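Local coordinates for protein branched-chain-amino-acid aminotransferase (Pseudomonas sp. UW4, PDB 6JIF) that catalyses the pyridoxal-5'-phosphate-dependent transfer of amino groups between branched-chain amino acids and 2-oxo acids, a reaction of branched-chain amino acid biosynthesis, at residues N186-P197 against F224-H235. Sequence-based numbering, arbitrary orientation.
Sequences NFQISSYDRAAP and FADAIYLDPMTH. With PLP (pyridoxal-5'-phosphate), chain D.
Gln188 pairs with Ala227 and Ile189 with Ile228 where strands 186-189 and 227-230 run parallel, their axes 41° apart, as the two strands of a beta-alpha-beta unit whose crossover carries helix 206-221. The ladder illustrates parallel pairing: Gln188 N donates to Asp226 O and Gln188 O accepts from Ile228 N, before Ile228 O takes Ser190 N at 2.9 Å. Side chains then follow the strand alternation. On the face of Ile189 and Ile228, CD1 of the former presses on CG2 of the latter at a tight 3.5 Å, while Phe187 CB meets Ile228 CD1. Toward the other face, Gln188 lays its CB over the Phe224 ring, 3.9 Å from the centroid; with CG anti to the backbone N (chi1 -174°), its extended chain carries NE2 across the ring, past Phe224 CE2, to a hydrogen bond with Asp316 OD2.

Beyond the strands the loops stay together. Arg194 sets CB over the centre of the Tyr229 ring; PLP C2A lies over one face of its guanidinium, 3.6 Å from NE, while NH2 and NH1 hydrogen-bond to Gly201 O and Ser262 O. Asp193 OD2 accepts a hydrogen bond from Gln198 N of the second subunit, and OD1 receives His235 NE2 on its syn side. Replacing Asp193 with an alanine would probably leave His235 NE2 without its carboxylate partner and that Gln198 N without its acceptor. The OD1 to NE2 bond of Asp193 and His235 spans 2.7 Å, carboxylate and imidazole planes turned 59° apart.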
loop_
_atom_site.group_PDB
_atom_site.type_symbol
_atom_site.label_atom_id
_atom_site.label_comp_id
_atom_site.label_asym_id
_atom_site.label_seq_id
_atom_site.Cartn_x
_atom_site.Cartn_y
_atom_site.Cartn_z
ATOM N N ASN B 186 26.026 -5.328 6.960
ATOM C CA ASN B 186 25.469 -4.816 8.219
ATOM C C ASN B 186 24.081 -4.233 7.986
ATOM O O ASN B 186 23.849 -3.578 6.962
ATOM C CB ASN B 186 26.360 -3.754 8.868
ATOM C CG ASN B 186 27.721 -4.321 9.232
ATOM O OD1 ASN B 186 27.854 -5.507 9.484
ATOM N ND2 ASN B 186 28.747 -3.466 9.251
ATOM N N PHE B 187 23.177 -4.462 8.953
ATOM C CA PHE B 187 21.798 -3.947 8.885
ATOM C C PHE B 187 21.477 -3.227 10.180
ATOM O O PHE B 187 22.150 -3.444 11.193
ATOM C CB PHE B 187 20.767 -5.076 8.634
ATOM C CG PHE B 187 20.962 -5.816 7.320
ATOM C CD1 PHE B 187 21.936 -6.767 7.195
ATOM C CD2 PHE B 187 20.143 -5.526 6.222
ATOM C CE1 PHE B 187 22.107 -7.468 5.976
ATOM C CE2 PHE B 187 20.301 -6.188 5.051
ATOM C CZ PHE B 187 21.311 -7.177 4.921
ATOM N N GLN B 188 20.446 -2.361 10.156
ATOM C CA GLN B 188 20.078 -1.521 11.297
ATOM C C GLN B 188 18.627 -1.751 11.712
ATOM O O GLN B 188 17.733 -1.709 10.867
ATOM C CB GLN B 188 20.238 -0.053 10.952
ATOM C CG GLN B 188 20.007 0.860 12.140
ATOM C CD GLN B 188 20.094 2.290 11.751
ATOM O OE1 GLN B 188 19.396 2.766 10.856
ATOM N NE2 GLN B 188 20.992 3.015 12.419
ATOM N N ILE B 189 18.386 -1.975 12.997
ATOM C CA ILE B 189 16.976 -2.068 13.457
ATOM C C ILE B 189 16.258 -0.759 13.190
ATOM O O ILE B 189 16.782 0.326 13.432
ATOM C CB ILE B 189 16.904 -2.436 14.951
ATOM C CG1 ILE B 189 17.446 -3.841 15.177
ATOM C CG2 ILE B 189 15.467 -2.297 15.503
ATOM C CD1 ILE B 189 16.921 -4.931 14.237
ATOM N N SER B 190 15.015 -0.850 12.690
ATOM C CA SER B 190 14.227 0.343 12.430
ATOM C C SER B 190 13.156 0.521 13.498
ATOM O O SER B 190 12.656 -0.448 14.064
ATOM C CB SER B 190 13.550 0.242 11.058
ATOM O OG SER B 190 12.722 1.382 10.831
ATOM N N SER B 191 12.812 1.773 13.771
ATOM C CA SER B 191 11.684 2.072 14.654
ATOM C C SER B 191 10.367 2.078 13.910
ATOM O O SER B 191 9.294 2.139 14.552
ATOM C CB SER B 191 11.891 3.411 15.309
ATOM O OG SER B 191 11.800 4.421 14.332
ATOM N N TYR B 192 10.417 1.966 12.591
ATOM C CA TYR B 192 9.188 2.025 11.806
ATOM C C TYR B 192 8.649 0.638 11.521
ATOM O O TYR B 192 9.305 -0.358 11.771
ATOM C CB TYR B 192 9.451 2.784 10.501
ATOM C CG TYR B 192 9.749 4.262 10.769
ATOM C CD1 TYR B 192 8.735 5.158 11.006
ATOM C CD2 TYR B 192 11.055 4.726 10.787
ATOM C CE1 TYR B 192 9.006 6.503 11.292
ATOM C CE2 TYR B 192 11.335 6.056 11.019
ATOM C CZ TYR B 192 10.326 6.937 11.270
ATOM O OH TYR B 192 10.654 8.257 11.508
ATOM N N ASP B 193 7.404 0.564 10.993
ATOM C CA ASP B 193 6.789 -0.732 10.687
ATOM C C ASP B 193 6.524 -0.924 9.191
ATOM O O ASP B 193 5.931 -0.056 8.556
ATOM C CB ASP B 193 5.427 -0.881 11.411
ATOM C CG ASP B 193 5.519 -0.767 12.938
ATOM O OD1 ASP B 193 6.387 -1.448 13.534
ATOM O OD2 ASP B 193 4.701 -0.017 13.539
ATOM N N ARG B 194 6.875 -2.082 8.639
ATOM C CA ARG B 194 6.434 -2.385 7.271
ATOM C C ARG B 194 4.983 -2.850 7.250
ATOM O O ARG B 194 4.320 -2.750 6.202
ATOM C CB ARG B 194 7.300 -3.462 6.579
ATOM C CG ARG B 194 7.465 -4.757 7.389
ATOM C CD ARG B 194 8.121 -5.897 6.565
ATOM N NE ARG B 194 7.223 -6.429 5.527
ATOM C CZ ARG B 194 6.305 -7.394 5.727
ATOM N NH1 ARG B 194 6.163 -7.989 6.916
ATOM N NH2 ARG B 194 5.570 -7.822 4.692
ATOM N N ALA B 195 4.490 -3.391 8.358
ATOM C CA ALA B 195 3.136 -3.942 8.314
ATOM C C ALA B 195 2.542 -3.898 9.706
ATOM O O ALA B 195 3.257 -3.889 10.708
ATOM C CB ALA B 195 3.108 -5.392 7.792
ATOM N N ALA B 196 1.205 -3.924 9.758
ATOM C CA ALA B 196 0.472 -3.903 11.030
ATOM C C ALA B 196 0.401 -5.311 11.620
ATOM O O ALA B 196 0.649 -6.316 10.909
ATOM C CB ALA B 196 -0.935 -3.392 10.764
ATOM N N PRO B 197 0.072 -5.431 12.912
ATOM C CA PRO B 197 -0.057 -6.780 13.476
ATOM C C PRO B 197 -1.097 -7.631 12.753
ATOM O O PRO B 197 -0.858 -8.822 12.569
ATOM C CB PRO B 197 -0.429 -6.542 14.937
ATOM C CG PRO B 197 0.079 -5.100 15.247
ATOM C CD PRO B 197 -0.103 -4.371 13.928
ATOM N N PHE B 224 23.884 1.578 6.212
ATOM C CA PHE B 224 23.577 0.167 6.380
ATOM C C PHE B 224 22.942 -0.382 5.111
ATOM O O PHE B 224 22.380 0.358 4.302
ATOM C CB PHE B 224 22.626 -0.048 7.577
ATOM C CG PHE B 224 23.289 0.313 8.888
ATOM C CD1 PHE B 224 24.105 -0.608 9.532
ATOM C CD2 PHE B 224 23.112 1.561 9.447
ATOM C CE1 PHE B 224 24.777 -0.279 10.692
ATOM C CE2 PHE B 224 23.733 1.880 10.653
ATOM C CZ PHE B 224 24.565 0.934 11.267
ATOM N N ALA B 225 23.030 -1.705 4.968
ATOM C CA ALA B 225 22.471 -2.318 3.764
ATOM C C ALA B 225 20.951 -2.158 3.706
ATOM O O ALA B 225 20.404 -1.946 2.615
ATOM C CB ALA B 225 22.881 -3.799 3.648
ATOM N N ASP B 226 20.257 -2.263 4.842
ATOM C CA ASP B 226 18.805 -2.068 4.879
ATOM C C ASP B 226 18.372 -1.982 6.332
ATOM O O ASP B 226 19.176 -2.098 7.256
ATOM C CB ASP B 226 18.054 -3.191 4.133
ATOM C CG ASP B 226 16.749 -2.703 3.451
ATOM O OD1 ASP B 226 16.029 -1.791 3.933
ATOM O OD2 ASP B 226 16.415 -3.270 2.401
ATOM N N ALA B 227 17.070 -1.761 6.512
ATOM C CA ALA B 227 16.421 -1.770 7.811
ATOM C C ALA B 227 15.963 -3.182 8.130
ATOM O O ALA B 227 15.614 -3.954 7.239
ATOM C CB ALA B 227 15.210 -0.839 7.807
ATOM N N ILE B 228 15.967 -3.505 9.407
ATOM C CA ILE B 228 15.351 -4.731 9.901
ATOM C C ILE B 228 14.124 -4.304 10.698
ATOM O O ILE B 228 14.184 -3.349 11.478
ATOM C CB ILE B 228 16.328 -5.568 10.749
ATOM C CG1 ILE B 228 17.351 -6.250 9.846
ATOM C CG2 ILE B 228 15.573 -6.653 11.509
ATOM C CD1 ILE B 228 18.478 -6.987 10.605
ATOM N N TYR B 229 13.016 -4.993 10.471
ATOM C CA TYR B 229 11.705 -4.695 11.066
ATOM C C TYR B 229 11.433 -5.697 12.165
ATOM O O TYR B 229 11.653 -6.912 11.976
ATOM C CB TYR B 229 10.588 -4.755 10.015
ATOM C CG TYR B 229 10.840 -3.752 8.932
ATOM C CD1 TYR B 229 10.501 -2.431 9.139
ATOM C CD2 TYR B 229 11.512 -4.118 7.744
ATOM C CE1 TYR B 229 10.772 -1.475 8.169
ATOM C CE2 TYR B 229 11.814 -3.167 6.757
ATOM C CZ TYR B 229 11.454 -1.837 7.002
ATOM O OH TYR B 229 11.713 -0.873 6.054
ATOM N N LEU B 230 10.965 -5.172 13.300
ATOM C CA LEU B 230 10.552 -5.955 14.452
ATOM C C LEU B 230 9.039 -6.129 14.441
ATOM O O LEU B 230 8.319 -5.440 13.715
ATOM C CB LEU B 230 11.003 -5.278 15.771
ATOM C CG LEU B 230 12.527 -5.021 15.851
ATOM C CD1 LEU B 230 12.822 -4.556 17.241
ATOM C CD2 LEU B 230 13.390 -6.251 15.549
ATOM N N ASP B 231 8.561 -6.992 15.319
ATOM C CA ASP B 231 7.095 -7.186 15.387
ATOM C C ASP B 231 6.406 -5.859 15.709
ATOM O O ASP B 231 6.885 -5.097 16.565
ATOM C CB ASP B 231 6.743 -8.262 16.401
ATOM C CG ASP B 231 6.907 -7.817 17.801
ATOM O OD1 ASP B 231 8.071 -7.772 18.240
ATOM O OD2 ASP B 231 5.894 -7.556 18.466
ATOM N N PRO B 232 5.334 -5.513 14.994
ATOM C CA PRO B 232 4.790 -4.174 15.114
ATOM C C PRO B 232 4.090 -3.938 16.447
ATOM O O PRO B 232 4.009 -2.783 16.887
ATOM C CB PRO B 232 3.824 -4.094 13.909
ATOM C CG PRO B 232 3.506 -5.545 13.560
ATOM C CD PRO B 232 4.859 -6.212 13.795
ATOM N N MET B 233 3.626 -4.997 17.151
ATOM C CA MET B 233 2.922 -4.764 18.423
ATOM C C MET B 233 3.885 -4.375 19.542
ATOM O O MET B 233 3.563 -3.523 20.374
ATOM C CB MET B 233 2.137 -6.009 18.803
ATOM C CG MET B 233 1.182 -5.749 19.966
ATOM S SD MET B 233 -0.155 -6.914 20.085
ATOM C CE MET B 233 -1.347 -6.250 18.874
ATOM N N THR B 234 5.085 -4.999 19.596
ATOM C CA THR B 234 5.972 -4.811 20.756
ATOM C C THR B 234 7.388 -4.398 20.429
ATOM O O THR B 234 8.112 -3.985 21.351
ATOM C CB THR B 234 6.046 -6.086 21.639
ATOM O OG1 THR B 234 6.736 -7.134 20.964
ATOM C CG2 THR B 234 4.651 -6.594 21.980
ATOM N N HIS B 235 7.839 -4.563 19.190
ATOM C CA HIS B 235 9.219 -4.268 18.823
ATOM C C HIS B 235 10.167 -4.991 19.764
ATOM O O HIS B 235 11.220 -4.478 20.171
ATOM C CB HIS B 235 9.492 -2.775 18.783
ATOM C CG HIS B 235 8.981 -2.154 17.527
ATOM N ND1 HIS B 235 9.791 -1.503 16.631
ATOM C CD2 HIS B 235 7.730 -2.101 17.007
ATOM C CE1 HIS B 235 9.073 -1.102 15.590
ATOM N NE2 HIS B 235 7.817 -1.425 15.807
HETATM N N1 PLP D . 10.270 -10.811 3.073
HETATM C C2 PLP D . 9.526 -9.837 2.478
HETATM C C2A PLP D . 9.032 -8.732 3.357
HETATM C C3 PLP D . 9.199 -9.919 1.124
HETATM O O3 PLP D . 8.402 -8.958 0.559
HETATM C C4 PLP D . 9.690 -11.001 0.347
HETATM C C4A PLP D . 9.202 -11.241 -1.070
HETATM C C5 PLP D . 10.474 -11.964 1.012
HETATM C C6 PLP D . 10.725 -11.852 2.346
HETATM C C5A PLP D . 11.134 -13.127 0.341
HETATM O O4P PLP D . 10.221 -13.890 -0.352
HETATM P P PLP D . 10.759 -14.890 -1.473
HETATM O O1P PLP D . 11.797 -15.810 -0.877
HETATM O O2P PLP D . 9.484 -15.666 -1.834
HETATM O O3P PLP D . 11.375 -14.136 -2.648
HETATM O O HOH W 1 10.659 -2.338 13.350
HETATM O O HOH W 2 12.293 -0.838 16.774
HETATM O O HOH W 3 7.747 -3.420 12.196
HETATM O O HOH W 4 4.962 -0.297 16.167
#